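PDB 5FLD: fiber protein from Raptor adenovirus a, which forms the head domain of the trimeric adenovirus fibre, here with its beta-hairpin deleted, and probably attaches the virion to a host-cell receptor. Local coordinates for residues Y115-M120 with V135-S140; L105-T110 with Y147-T152; C119-L124 with V151-F156; I62-L67 with P155-T160. The protein carries 2 engineered substitutions. One frame throughout, in Å; residues are numbered along the deposited sequence. Where two conformers were deposited one is given.

Interaction 1: Y115-M120 with V135-S140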
loop_
_atom_site.group_PDB
_atom_site.type_symbol
_atom_site.label_atom_id
_atom_site.label_comp_id
_atom_site.label_asym_id
_atom_site.label_seq_id
_atom_site.Cartn_x
_atom_site.Cartn_y
_atom_site.Cartn_z
ATOM N N TYR A 115 6.561 -14.080 12.159
ATOM C CA TYR A 115 6.109 -12.695 12.115
ATOM C C TYR A 115 5.394 -12.470 10.819
ATOM O O TYR A 115 5.954 -12.658 9.760
ATOM C CB TYR A 115 7.303 -11.740 12.185
ATOM C CG TYR A 115 8.088 -11.856 13.472
ATOM C CD1 TYR A 115 7.504 -11.500 14.674
ATOM C CD2 TYR A 115 9.401 -12.288 13.482
ATOM C CE1 TYR A 115 8.217 -11.596 15.864
ATOM C CE2 TYR A 115 10.127 -12.377 14.666
ATOM C CZ TYR A 115 9.523 -12.028 15.857
ATOM O OH TYR A 115 10.230 -12.109 17.042
ATOM N N ARG A 116 4.149 -12.042 10.917
ATOM C CA ARG A 116 3.351 -11.714 9.786
ATOM C C ARG A 116 3.188 -10.207 9.805
ATOM O O ARG A 116 2.701 -9.647 10.801
ATOM C CB ARG A 116 2.057 -12.452 9.961
ATOM C CG ARG A 116 1.140 -12.406 8.817
ATOM C CD ARG A 116 -0.095 -13.221 9.223
ATOM N NE ARG A 116 -1.144 -13.006 8.264
ATOM C CZ ARG A 116 -1.438 -13.803 7.245
ATOM N NH1 ARG A 116 -0.745 -14.942 7.006
ATOM N NH2 ARG A 116 -2.457 -13.473 6.470
ATOM N N GLU A 117 3.656 -9.546 8.756
ATOM C CA GLU A 117 3.833 -8.070 8.753
ATOM C C GLU A 117 3.564 -7.473 7.400
ATOM O O GLU A 117 3.995 -7.998 6.376
ATOM C CB GLU A 117 5.302 -7.692 9.016
ATOM C CG GLU A 117 5.860 -8.087 10.327
ATOM C CD GLU A 117 7.294 -7.687 10.503
ATOM O OE1 GLU A 117 7.854 -6.899 9.706
ATOM O OE2 GLU A 117 7.850 -8.145 11.490
ATOM N N LEU A 118 2.935 -6.299 7.387
ATOM C CA LEU A 118 2.978 -5.445 6.205
ATOM C C LEU A 118 4.333 -4.751 6.149
ATOM O O LEU A 118 4.823 -4.245 7.154
ATOM C CB LEU A 118 1.830 -4.399 6.170
ATOM C CG LEU A 118 0.403 -4.893 5.930
ATOM C CD1 LEU A 118 -0.518 -3.733 5.567
ATOM C CD2 LEU A 118 0.359 -5.889 4.808
ATOM N N CYS A 119 4.906 -4.749 4.959
ATOM C CA CYS A 119 6.233 -4.190 4.644
ATOM C C CYS A 119 6.142 -3.415 3.361
ATOM O O CYS A 119 5.202 -3.631 2.586
ATOM C CB CYS A 119 7.227 -5.303 4.379
ATOM S SG CYS A 119 7.467 -6.426 5.754
ATOM N N MET A 120 7.120 -2.570 3.081
ATOM C CA MET A 120 7.196 -1.989 1.751
ATOM C C MET A 120 8.390 -2.598 1.035
ATOM O O MET A 120 9.398 -2.937 1.660
ATOM C CB MET A 120 7.226 -0.488 1.791
ATOM C CG MET A 120 5.856 0.062 2.243
ATOM S SD MET A 120 5.572 1.759 1.831
ATOM C CE MET A 120 4.988 1.507 0.157
ATOM N N VAL A 135 13.527 -4.512 1.216
ATOM C CA VAL A 135 12.340 -4.719 2.009
ATOM C C VAL A 135 12.469 -3.819 3.219
ATOM O O VAL A 135 13.424 -3.929 3.967
ATOM C CB VAL A 135 12.172 -6.174 2.471
ATOM C CG1 VAL A 135 10.866 -6.330 3.224
ATOM C CG2 VAL A 135 12.269 -7.110 1.284
ATOM N N LEU A 136 11.490 -2.932 3.421
ATOM C CA LEU A 136 11.511 -2.036 4.570
ATOM C C LEU A 136 10.451 -2.433 5.564
ATOM O O LEU A 136 9.284 -2.619 5.205
ATOM C CB LEU A 136 11.313 -0.598 4.097
ATOM C CG LEU A 136 12.264 -0.080 3.029
ATOM C CD1 LEU A 136 11.938 1.374 2.711
ATOM C CD2 LEU A 136 13.704 -0.200 3.491
ATOM N N ARG A 137 10.849 -2.557 6.827
ATOM C CA ARG A 137 10.010 -3.032 7.893
ATOM C C ARG A 137 9.929 -1.992 9.021
ATOM O O ARG A 137 10.690 -1.015 9.033
ATOM C CB ARG A 137 10.556 -4.320 8.504
ATOM C CG ARG A 137 10.736 -5.464 7.525
ATOM C CD ARG A 137 11.341 -6.692 8.186
ATOM N NE ARG A 137 10.673 -7.041 9.432
ATOM C CZ ARG A 137 11.157 -6.829 10.658
ATOM N NH1 ARG A 137 12.359 -6.293 10.842
ATOM N NH2 ARG A 137 10.439 -7.177 11.719
ATOM N N SER A 138 9.025 -2.229 9.950
ATOM C CA SER A 138 8.791 -1.312 11.095
ATOM C C SER A 138 9.763 -1.528 12.249
ATOM O O SER A 138 10.217 -0.562 12.865
ATOM C CB SER A 138 7.358 -1.450 11.623
ATOM O OG SER A 138 7.154 -0.742 12.843
ATOM N N GLU A 139 10.059 -2.792 12.573
ATOM C CA GLU A 139 10.764 -3.125 13.823
ATOM C C GLU A 139 11.933 -4.115 13.684
ATOM O O GLU A 139 11.709 -5.304 13.417
ATOM C CB GLU A 139 9.732 -3.693 14.808
ATOM C CG GLU A 139 10.242 -3.891 16.229
ATOM C CD GLU A 139 9.286 -4.690 17.104
ATOM O OE1 GLU A 139 8.044 -4.549 16.956
ATOM O OE2 GLU A 139 9.793 -5.466 17.952
ATOM N N SER A 140 13.159 -3.641 13.923
ATOM C CA SER A 140 14.355 -4.493 13.952
ATOM C C SER A 140 14.279 -5.509 15.082
ATOM O O SER A 140 13.858 -5.181 16.203
ATOM C CB SER A 140 15.665 -3.683 14.122
ATOM O OG SER A 140 15.989 -2.911 12.972
HETATM O O HOH W 1 7.146 -4.301 8.877
HETATM O O HOH W 2 8.076 -4.817 11.879
#

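Interaction 2: L105-T110 with Y147-T152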
loop_
_atom_site.group_PDB
_atom_site.type_symbol
_atom_site.label_atom_id
_atom_site.label_comp_id
_atom_site.label_asym_id
_atom_site.label_seq_id
_atom_site.Cartn_x
_atom_site.Cartn_y
_atom_site.Cartn_z
ATOM N N LEU A 105 2.426 -8.061 2.132
ATOM C CA LEU A 105 2.268 -8.793 3.372
ATOM C C LEU A 105 3.246 -9.952 3.316
ATOM O O LEU A 105 3.190 -10.753 2.381
ATOM C CB LEU A 105 0.841 -9.342 3.516
ATOM C CG LEU A 105 0.570 -10.128 4.804
ATOM C CD1 LEU A 105 0.700 -9.288 6.070
ATOM C CD2 LEU A 105 -0.843 -10.686 4.708
ATOM N N CYS A 106 4.168 -9.987 4.278
ATOM C CA CYS A 106 5.215 -10.992 4.342
ATOM C C CYS A 106 5.137 -11.761 5.624
ATOM O O CYS A 106 4.667 -11.273 6.675
ATOM C CB CYS A 106 6.596 -10.349 4.256
ATOM S SG CYS A 106 6.795 -9.475 2.678
ATOM N N ILE A 107 5.645 -12.983 5.534
ATOM C CA ILE A 107 5.845 -13.809 6.689
ATOM C C ILE A 107 7.336 -14.023 6.849
ATOM O O ILE A 107 8.011 -14.456 5.906
ATOM C CB ILE A 107 5.138 -15.184 6.600
ATOM C CG1 ILE A 107 3.602 -15.068 6.523
ATOM C CG2 ILE A 107 5.498 -16.013 7.805
ATOM C CD1 ILE A 107 2.951 -16.289 5.919
ATOM N N PHE A 108 7.836 -13.728 8.043
ATOM C CA PHE A 108 9.234 -13.958 8.415
ATOM C C PHE A 108 9.311 -15.087 9.411
ATOM O O PHE A 108 8.742 -15.019 10.498
ATOM C CB PHE A 108 9.928 -12.711 8.991
ATOM C CG PHE A 108 9.971 -11.552 8.037
ATOM C CD1 PHE A 108 11.005 -11.403 7.150
ATOM C CD2 PHE A 108 8.938 -10.600 8.020
ATOM C CE1 PHE A 108 11.015 -10.345 6.235
ATOM C CE2 PHE A 108 8.959 -9.554 7.100
ATOM C CZ PHE A 108 9.983 -9.423 6.220
ATOM N N ILE A 109 10.005 -16.148 9.022
ATOM C CA ILE A 109 10.214 -17.291 9.907
ATOM C C ILE A 109 11.622 -17.181 10.452
ATOM O O ILE A 109 12.631 -17.150 9.695
ATOM C CB ILE A 109 10.061 -18.620 9.141
ATOM C CG1 ILE A 109 8.687 -18.674 8.468
ATOM C CG2 ILE A 109 10.287 -19.791 10.094
ATOM C CD1 ILE A 109 8.399 -19.967 7.771
ATOM N N THR A 110 11.710 -17.165 11.778
ATOM C CA THR A 110 12.997 -17.234 12.448
ATOM C C THR A 110 13.038 -18.564 13.207
ATOM O O THR A 110 12.064 -19.304 13.194
ATOM C CB THR A 110 13.211 -16.057 13.428
ATOM O OG1 THR A 110 12.292 -16.157 14.521
ATOM C CG2 THR A 110 12.991 -14.722 12.688
ATOM N N TYR A 147 13.350 -17.881 6.657
ATOM C CA TYR A 147 12.599 -17.660 5.418
ATOM C C TYR A 147 11.835 -16.343 5.482
ATOM O O TYR A 147 11.446 -15.907 6.562
ATOM C CB TYR A 147 11.596 -18.783 5.143
ATOM C CG TYR A 147 12.307 -20.097 4.938
ATOM C CD1 TYR A 147 12.803 -20.439 3.700
ATOM C CD2 TYR A 147 12.524 -20.941 6.006
ATOM C CE1 TYR A 147 13.531 -21.611 3.517
ATOM C CE2 TYR A 147 13.230 -22.125 5.856
ATOM C CZ TYR A 147 13.734 -22.459 4.622
ATOM O OH TYR A 147 14.435 -23.636 4.476
ATOM N N MET A 148 11.659 -15.735 4.317
ATOM C CA MET A 148 10.674 -14.689 4.112
ATOM C C MET A 148 9.766 -15.147 2.996
ATOM O O MET A 148 10.243 -15.375 1.887
ATOM C CB MET A 148 11.299 -13.339 3.709
ATOM C CG MET A 148 10.234 -12.259 3.498
ATOM S SD MET A 148 10.878 -10.699 2.837
ATOM C CE MET A 148 11.091 -11.076 1.127
ATOM N N HIS A 149 8.464 -15.236 3.280
ATOM C CA HIS A 149 7.457 -15.570 2.287
ATOM C C HIS A 149 6.665 -14.347 1.936
ATOM O O HIS A 149 6.209 -13.668 2.834
ATOM C CB HIS A 149 6.481 -16.591 2.835
ATOM C CG HIS A 149 7.115 -17.852 3.302
ATOM N ND1 HIS A 149 7.629 -18.791 2.429
ATOM C CD2 HIS A 149 7.323 -18.343 4.549
ATOM C CE1 HIS A 149 8.109 -19.811 3.117
ATOM N NE2 HIS A 149 7.934 -19.573 4.401
ATOM N N ILE A 150 6.500 -14.063 0.655
ATOM C CA ILE A 150 5.601 -13.007 0.245
ATOM C C ILE A 150 4.201 -13.601 0.101
ATOM O O ILE A 150 3.975 -14.451 -0.756
ATOM C CB ILE A 150 6.022 -12.343 -1.063
ATOM C CG1 ILE A 150 7.446 -11.791 -0.950
ATOM C CG2 ILE A 150 4.966 -11.278 -1.472
ATOM C CD1 ILE A 150 7.927 -11.061 -2.173
ATOM N N VAL A 151 3.275 -13.185 0.957
ATOM C CA VAL A 151 1.886 -13.654 0.896
ATOM C C VAL A 151 1.156 -12.996 -0.274
ATOM O O VAL A 151 0.493 -13.676 -1.105
ATOM C CB VAL A 151 1.142 -13.402 2.221
ATOM C CG1 VAL A 151 -0.314 -13.878 2.109
ATOM C CG2 VAL A 151 1.845 -14.138 3.365
ATOM N N THR A 152 1.232 -11.665 -0.325
ATOM C CA THR A 152 0.650 -10.922 -1.421
ATOM C C THR A 152 1.385 -9.578 -1.512
ATOM O O THR A 152 1.950 -9.104 -0.512
ATOM C CB THR A 152 -0.885 -10.779 -1.224
ATOM O OG1 THR A 152 -1.480 -10.542 -2.509
ATOM C CG2 THR A 152 -1.183 -9.730 -0.204
#

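Interaction 3: C119-L124 with V151-F156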
loop_
_atom_site.group_PDB
_atom_site.type_symbol
_atom_site.label_atom_id
_atom_site.label_comp_id
_atom_site.label_asym_id
_atom_site.label_seq_id
_atom_site.Cartn_x
_atom_site.Cartn_y
_atom_site.Cartn_z
ATOM N N CYS A 119 4.906 -4.749 4.959
ATOM C CA CYS A 119 6.233 -4.190 4.644
ATOM C C CYS A 119 6.142 -3.415 3.361
ATOM O O CYS A 119 5.202 -3.631 2.586
ATOM C CB CYS A 119 7.227 -5.303 4.379
ATOM S SG CYS A 119 7.467 -6.426 5.754
ATOM N N MET A 120 7.120 -2.570 3.081
ATOM C CA MET A 120 7.196 -1.989 1.751
ATOM C C MET A 120 8.390 -2.598 1.035
ATOM O O MET A 120 9.398 -2.937 1.660
ATOM C CB MET A 120 7.226 -0.488 1.791
ATOM C CG MET A 120 5.856 0.062 2.243
ATOM S SD MET A 120 5.572 1.759 1.831
ATOM C CE MET A 120 4.988 1.507 0.157
ATOM N N MET A 121 8.241 -2.785 -0.269
ATOM C CA MET A 121 9.298 -3.382 -1.113
ATOM C C MET A 121 9.547 -2.502 -2.315
ATOM O O MET A 121 8.627 -1.880 -2.819
ATOM C CB MET A 121 8.845 -4.727 -1.629
ATOM C CG MET A 121 8.554 -5.727 -0.566
ATOM S SD MET A 121 8.254 -7.292 -1.420
ATOM C CE MET A 121 8.536 -8.254 0.022
ATOM N N GLN A 122 10.784 -2.508 -2.820
ATOM C CA GLN A 122 11.174 -1.653 -3.909
ATOM C C GLN A 122 12.359 -2.260 -4.626
ATOM O O GLN A 122 13.265 -2.766 -3.968
ATOM C CB GLN A 122 11.568 -0.276 -3.367
ATOM C CG GLN A 122 11.747 0.745 -4.460
ATOM C CD GLN A 122 11.960 2.141 -3.912
ATOM O OE1 GLN A 122 12.293 2.333 -2.728
ATOM N NE2 GLN A 122 11.754 3.125 -4.766
ATOM N N PHE A 123 12.314 -2.241 -5.946
ATOM C CA PHE A 123 13.458 -2.647 -6.769
ATOM C C PHE A 123 14.309 -1.413 -7.071
ATOM O O PHE A 123 13.810 -0.407 -7.578
ATOM C CB PHE A 123 13.019 -3.309 -8.040
ATOM C CG PHE A 123 12.441 -4.672 -7.846
ATOM C CD1 PHE A 123 11.077 -4.841 -7.610
ATOM C CD2 PHE A 123 13.241 -5.789 -7.913
ATOM C CE1 PHE A 123 10.552 -6.122 -7.442
ATOM C CE2 PHE A 123 12.730 -7.062 -7.732
ATOM C CZ PHE A 123 11.354 -7.236 -7.491
ATOM N N LEU A 124 15.582 -1.517 -6.739
ATOM C CA LEU A 124 16.531 -0.405 -6.878
ATOM C C LEU A 124 17.813 -0.974 -7.485
ATOM O O LEU A 124 18.098 -2.142 -7.304
ATOM C CB LEU A 124 16.834 0.185 -5.516
ATOM C CG LEU A 124 15.677 0.864 -4.788
ATOM C CD1 LEU A 124 16.076 1.335 -3.412
ATOM C CD2 LEU A 124 15.139 2.018 -5.627
ATOM N N VAL A 151 3.275 -13.185 0.957
ATOM C CA VAL A 151 1.886 -13.654 0.896
ATOM C C VAL A 151 1.156 -12.996 -0.274
ATOM O O VAL A 151 0.493 -13.676 -1.105
ATOM C CB VAL A 151 1.142 -13.402 2.221
ATOM C CG1 VAL A 151 -0.314 -13.878 2.109
ATOM C CG2 VAL A 151 1.845 -14.138 3.365
ATOM N N THR A 152 1.232 -11.665 -0.325
ATOM C CA THR A 152 0.650 -10.922 -1.421
ATOM C C THR A 152 1.385 -9.578 -1.512
ATOM O O THR A 152 1.950 -9.104 -0.512
ATOM C CB THR A 152 -0.885 -10.779 -1.224
ATOM O OG1 THR A 152 -1.480 -10.542 -2.509
ATOM C CG2 THR A 152 -1.183 -9.730 -0.204
ATOM N N VAL A 153 1.415 -9.010 -2.705
ATOM C CA VAL A 153 2.100 -7.737 -2.919
ATOM C C VAL A 153 1.393 -6.955 -4.021
ATOM O O VAL A 153 0.905 -7.521 -5.007
ATOM C CB VAL A 153 3.607 -8.011 -3.214
ATOM C CG1 VAL A 153 3.771 -8.927 -4.405
ATOM C CG2 VAL A 153 4.400 -6.728 -3.428
ATOM N N HIS A 154 1.300 -5.649 -3.831
ATOM C CA HIS A 154 0.681 -4.758 -4.804
ATOM C C HIS A 154 1.603 -4.666 -6.007
ATOM O O HIS A 154 2.834 -4.772 -5.852
ATOM C CB HIS A 154 0.441 -3.374 -4.173
ATOM C CG HIS A 154 -0.343 -2.434 -5.044
ATOM N ND1 HIS A 154 -1.705 -2.555 -5.250
ATOM C CD2 HIS A 154 0.052 -1.375 -5.789
ATOM C CE1 HIS A 154 -2.114 -1.612 -6.081
ATOM N NE2 HIS A 154 -1.074 -0.863 -6.397
ATOM N N PRO A 155 1.046 -4.479 -7.216
ATOM C CA PRO A 155 1.915 -4.329 -8.379
ATOM C C PRO A 155 2.936 -3.197 -8.260
ATOM O O PRO A 155 2.704 -2.174 -7.594
ATOM C CB PRO A 155 0.929 -4.005 -9.507
ATOM C CG PRO A 155 -0.344 -4.650 -9.059
ATOM C CD PRO A 155 -0.386 -4.493 -7.594
ATOM N N PHE A 156 4.078 -3.377 -8.915
ATOM C CA PHE A 156 5.119 -2.383 -8.893
ATOM C C PHE A 156 5.023 -1.395 -10.046
ATOM O O PHE A 156 4.867 -1.808 -11.199
ATOM C CB PHE A 156 6.509 -3.033 -8.915
ATOM C CG PHE A 156 6.812 -3.841 -7.700
ATOM C CD1 PHE A 156 6.394 -5.167 -7.616
ATOM C CD2 PHE A 156 7.460 -3.251 -6.610
ATOM C CE1 PHE A 156 6.646 -5.904 -6.475
ATOM C CE2 PHE A 156 7.703 -3.971 -5.464
ATOM C CZ PHE A 156 7.301 -5.307 -5.406
#

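Interaction 4: I62-L67 with P155-T160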
loop_
_atom_site.group_PDB
_atom_site.type_symbol
_atom_site.label_atom_id
_atom_site.label_comp_id
_atom_site.label_asym_id
_atom_site.label_seq_id
_atom_site.Cartn_x
_atom_site.Cartn_y
_atom_site.Cartn_z
ATOM N N ILE A 62 4.180 4.587 -18.265
ATOM C CA ILE A 62 4.487 3.769 -17.078
ATOM C C ILE A 62 4.524 2.281 -17.413
ATOM O O ILE A 62 3.963 1.833 -18.416
ATOM C CB ILE A 62 3.520 4.035 -15.905
ATOM C CG1 ILE A 62 2.084 3.596 -16.218
ATOM C CG2 ILE A 62 3.541 5.514 -15.515
ATOM C CD1 ILE A 62 1.170 3.684 -15.017
ATOM N N THR A 63 5.216 1.531 -16.559
ATOM C CA THR A 63 5.251 0.080 -16.615
ATOM C C THR A 63 4.805 -0.448 -15.273
ATOM O O THR A 63 5.178 0.096 -14.237
ATOM C CB THR A 63 6.672 -0.413 -16.916
ATOM O OG1 THR A 63 7.052 0.056 -18.215
ATOM C CG2 THR A 63 6.765 -1.943 -16.882
ATOM N N ILE A 64 3.973 -1.480 -15.336
ATOM C CA ILE A 64 3.436 -2.174 -14.176
ATOM C C ILE A 64 4.115 -3.519 -14.183
ATOM O O ILE A 64 4.050 -4.252 -15.178
ATOM C CB ILE A 64 1.910 -2.417 -14.257
ATOM C CG1 ILE A 64 1.141 -1.145 -14.615
ATOM C CG2 ILE A 64 1.411 -3.099 -12.973
ATOM C CD1 ILE A 64 1.202 -0.066 -13.605
ATOM N N THR A 65 4.759 -3.857 -13.071
ATOM C CA THR A 65 5.393 -5.134 -12.959
ATOM C C THR A 65 4.720 -5.978 -11.889
ATOM O O THR A 65 4.492 -5.514 -10.753
ATOM C CB THR A 65 6.895 -4.972 -12.665
ATOM O OG1 THR A 65 7.527 -4.226 -13.711
ATOM C CG2 THR A 65 7.542 -6.311 -12.537
ATOM N N ILE A 66 4.388 -7.209 -12.244
ATOM C CA ILE A 66 3.780 -8.138 -11.312
ATOM C C ILE A 66 4.724 -9.277 -11.067
ATOM O O ILE A 66 5.172 -9.916 -12.004
ATOM C CB ILE A 66 2.475 -8.749 -11.872
ATOM C CG1 ILE A 66 1.496 -7.647 -12.265
ATOM C CG2 ILE A 66 1.876 -9.754 -10.910
ATOM C CD1 ILE A 66 0.902 -6.928 -11.111
ATOM N N LEU A 67 4.990 -9.567 -9.802
ATOM C CA LEU A 67 5.841 -10.686 -9.463
ATOM C C LEU A 67 5.087 -11.988 -9.501
ATOM O O LEU A 67 3.876 -12.039 -9.203
ATOM C CB LEU A 67 6.412 -10.511 -8.064
ATOM C CG LEU A 67 7.235 -9.258 -7.861
ATOM C CD1 LEU A 67 7.882 -9.330 -6.475
ATOM C CD2 LEU A 67 8.289 -9.080 -8.950
ATOM N N PRO A 155 1.046 -4.479 -7.216
ATOM C CA PRO A 155 1.915 -4.329 -8.379
ATOM C C PRO A 155 2.936 -3.197 -8.260
ATOM O O PRO A 155 2.704 -2.174 -7.594
ATOM C CB PRO A 155 0.929 -4.005 -9.507
ATOM C CG PRO A 155 -0.344 -4.650 -9.059
ATOM C CD PRO A 155 -0.386 -4.493 -7.594
ATOM N N PHE A 156 4.078 -3.377 -8.915
ATOM C CA PHE A 156 5.119 -2.383 -8.893
ATOM C C PHE A 156 5.023 -1.395 -10.046
ATOM O O PHE A 156 4.867 -1.808 -11.199
ATOM C CB PHE A 156 6.509 -3.033 -8.915
ATOM C CG PHE A 156 6.812 -3.841 -7.700
ATOM C CD1 PHE A 156 6.394 -5.167 -7.616
ATOM C CD2 PHE A 156 7.460 -3.251 -6.610
ATOM C CE1 PHE A 156 6.646 -5.904 -6.475
ATOM C CE2 PHE A 156 7.703 -3.971 -5.464
ATOM C CZ PHE A 156 7.301 -5.307 -5.406
ATOM N N LEU A 157 5.180 -0.107 -9.753
ATOM C CA LEU A 157 5.154 0.920 -10.802
ATOM C C LEU A 157 6.526 1.406 -11.105
ATOM O O LEU A 157 7.313 1.684 -10.206
ATOM C CB LEU A 157 4.292 2.148 -10.415
ATOM C CG LEU A 157 2.852 1.945 -9.934
ATOM C CD1 LEU A 157 2.116 3.289 -9.786
ATOM C CD2 LEU A 157 2.021 1.041 -10.805
ATOM N N SER A 158 6.796 1.555 -12.396
ATOM C CA SER A 158 7.991 2.222 -12.883
ATOM C C SER A 158 7.546 3.314 -13.849
ATOM O O SER A 158 6.602 3.114 -14.606
ATOM C CB SER A 158 8.885 1.214 -13.595
ATOM O OG SER A 158 9.306 0.197 -12.702
ATOM N N LEU A 159 8.177 4.481 -13.768
ATOM C CA LEU A 159 7.930 5.574 -14.728
ATOM C C LEU A 159 9.061 5.621 -15.751
ATOM O O LEU A 159 10.144 6.128 -15.453
ATOM C CB LEU A 159 7.787 6.918 -14.008
ATOM C CG LEU A 159 6.370 7.254 -13.525
ATOM C CD1 LEU A 159 5.828 6.213 -12.553
ATOM C CD2 LEU A 159 6.355 8.635 -12.891
ATOM N N THR A 160 8.802 5.081 -16.946
ATOM C CA THR A 160 9.825 4.929 -17.999
ATOM C C THR A 160 10.120 6.236 -18.731
ATOM O O THR A 160 9.206 6.940 -19.151
ATOM C CB THR A 160 9.402 3.862 -19.032
ATOM O OG1 THR A 160 8.069 4.128 -19.495
ATOM C CG2 THR A 160 9.441 2.480 -18.402
HETATM O O HOH W 3 7.425 -1.694 -12.855
#

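Interaction 1: Y115-M120 with V135-S140
Glu117 and Arg137 meet through a side-on, two-bond salt bridge just where the pairing of their strands gives out. Arg137 NH2 reaches Glu117 OE2 at 2.8 Å in an almost straight bond (172°) that lies in the guanidinium plane and meets the syn lone pair of OE2. The second bond, Arg137 NE to Glu117 OE1, is equally short at 2.8 Å but more bent, OE1 being tilted from the guanidinium plane; carboxylate and guanidinium planes stand 33° apart. Glu117 holds an extended chain, whereas Arg137 folds at its third torsion (chi3 48°), which swings the guanidinium back toward the neighbouring strand. Its aliphatic part is used on the way: CG lies 3.8 Å from Cys119 SG. Arg137 NH1 and NH2 also give weak bonds to Glu139 O, so the turn after the strand wraps round the same cation. One water donates to Glu117 OE1 (2.8 Å) and to Leu118 O and accepts from Ser138 N, bridging the gap where direct backbone pairing has stopped. Further along, Met120 and Leu136 form an antiparallel hydrogen-bonded pair, with Leu136 N to Met120 O at 2.7 Å, and Cys119 CB rests on Val135 CG1 at 4.0 Å. The guanidinium has further partners: NH1 is bonded to Lys84 O, and Phe108 makes a cation-pi contact with it. Arg116 of a second subunit bonds to Arg137 O. The contact lies at the open end of the hairpin of strands 114-125 and 131-136, away from its turn, flanked by strand 102-109 on one side and strand 86-90 on the other.

Interaction 2: L105-T110 with Y147-T152
This is a regular antiparallel strand pairing, interrupted by one classic beta bulge, that joins strand 102-109 to the first half of strand 147-159. Backbone bonds tie Ile107 to His149 in both directions, each 2.8 Å between N and O; Ile109 and Tyr147 are also bonded both ways, at slightly greater length. At the bulge Val151 and Thr152 both face Leu105, whose O accepts Val151 N at 2.8 Å and only a weak bond from Thr152 N. On the face of Cys106, Phe108, Met148 and Ile150, the Met148 chain runs beside the Phe108 ring. With CG anti to the backbone N (chi1 180°), it brings SD to 3.4 Å from Phe108 CE1, an oblique Met-aromatic contact with the sulfur 4.4 Å from the ring centroid. The other face carries Leu105, Ile107, Ile109, Tyr147, His149 and Thr152. There Ile109 CD1 approaches His149 NE2 in the ring plane at 3.4 Å; ND1 of the imidazole is bonded to Thr72 OG1. Val151, the bulge residue, sets CG2 3.5 Å from Ile107 CD1. Leu105 and Val151 also lie against Leu136 of the third subunit. The arrangement is a classic bulge in an antiparallel pair, part of the all-antiparallel beta-sandwich of the fibre head.

Interaction 3: C119-L124 with V151-F156
An edge-to-face aromatic pair inside the beta-sandwich core links strand 114-125 to the C-terminal strand, without a hydrogen bond between the two segments. Phe123 points its edge at the face of Phe156: CE1 stands over the middle of that ring, 3.9 Å from Phe156 CZ, with centroids 5.2 Å apart and planes at 76°. The T-shaped geometry sets the partly positive C-H rim of Phe123 against the pi cloud of Phe156. Phe156 places its own edge against the backbone of strand 114-125 at Met121, CE2 lying 3.5 Å from Met121 O near the ring plane, and the same CE2 is 4.1 Å from Met121 CB. One ring therefore meets an aromatic neighbour through its face and a peptide group through its rim. Met121 runs on as an extended chain (chi2 -173°) past the Phe156 ring, so that its SD comes within 4.4 Å of Val153 CG2. Around this group, Leu67 touches both phenyl rings and Leu133 lies on Phe123, while Cys106 and Val135 meet Met121. Close by, His154 lies at the trimer interface, where its ring meets His154 of both other subunits. A T-shaped pair of phenylalanines between strands that share no backbone bond here fits the hydrophobic interior of the beta-sandwich of the fibre head.

Interaction 4: I62-L67 with P155-T160
Ile66 and Pro155 lie side by side at one end of this antiparallel pair, with Ile66 CD1 tight against Pro155 CG at 3.3 Å. The methyl gets there because the isoleucine chain bends at its second torsion (chi2 -71°), bringing CD1 against the CB-CG side of the proline ring. Ile64 comes to the same ring with its other branch, CG2 lying 3.6 Å from Pro155 CB, so Pro155 CB is shared by the two isoleucines. Ile62 and Leu159 repeat the parallel arrangement at the far end, Ile62 CG2 to Leu159 CD1 at 3.8 Å, though Leu159 is poorly ordered. The opposite face of the sheet carries Thr63, Thr65, Phe156 and Ser158. Here Leu67 crosses the Phe156 ring obliquely, its CD1 3.6 Å from CE1 of the ring, and Thr65 O sits at the ring edge in the plane. Between Thr65 and Ser158, one water lies 2.7 Å from both Thr65 OG1 and Ser158 OG, donating to the latter and to Phe156 O. The backbones are joined by four bonds, such as Phe156 N to Thr65 O at 2.8 Å, in two hydrogen-bonded pairs. Other subunits close over the isoleucine and leucine face, with Val59 of the second subunit on Ile62 and Leu159 of the third on Ile66. The chemistry is therefore divided: a purely hydrocarbon face meets the neighbouring subunits, consistent with trimer assembly, while the other face mixes an aromatic ring with the hydroxyls of Thr65 and Ser158, which share a water, Ser158 OG also bonding Asn98 O.

In the fold
Strand 147-159 runs through three of the contacts: interaction 2 takes its start, interaction 3 its middle and interaction 4 its end, so interactions 2 and 4 stand about 22 Å apart between centres, on opposite sides of the chain's centre. Interaction 3 bridges them, lying about 10 Å from interaction 4 between centres, where Phe123 CZ and Leu67 CD2 come within 3.9 Å. Toward interaction 2, Met121 CE reaches Cys106 SG at 3.4 Å. Interactions 1 and 2 lie about 9 Å apart between centres and share a seam, for strands 102-109 and 114-125 are neighbours and Arg137 CD touches Phe108 CZ at 3.6 Å. All four contacts reach the third subunit of the trimer.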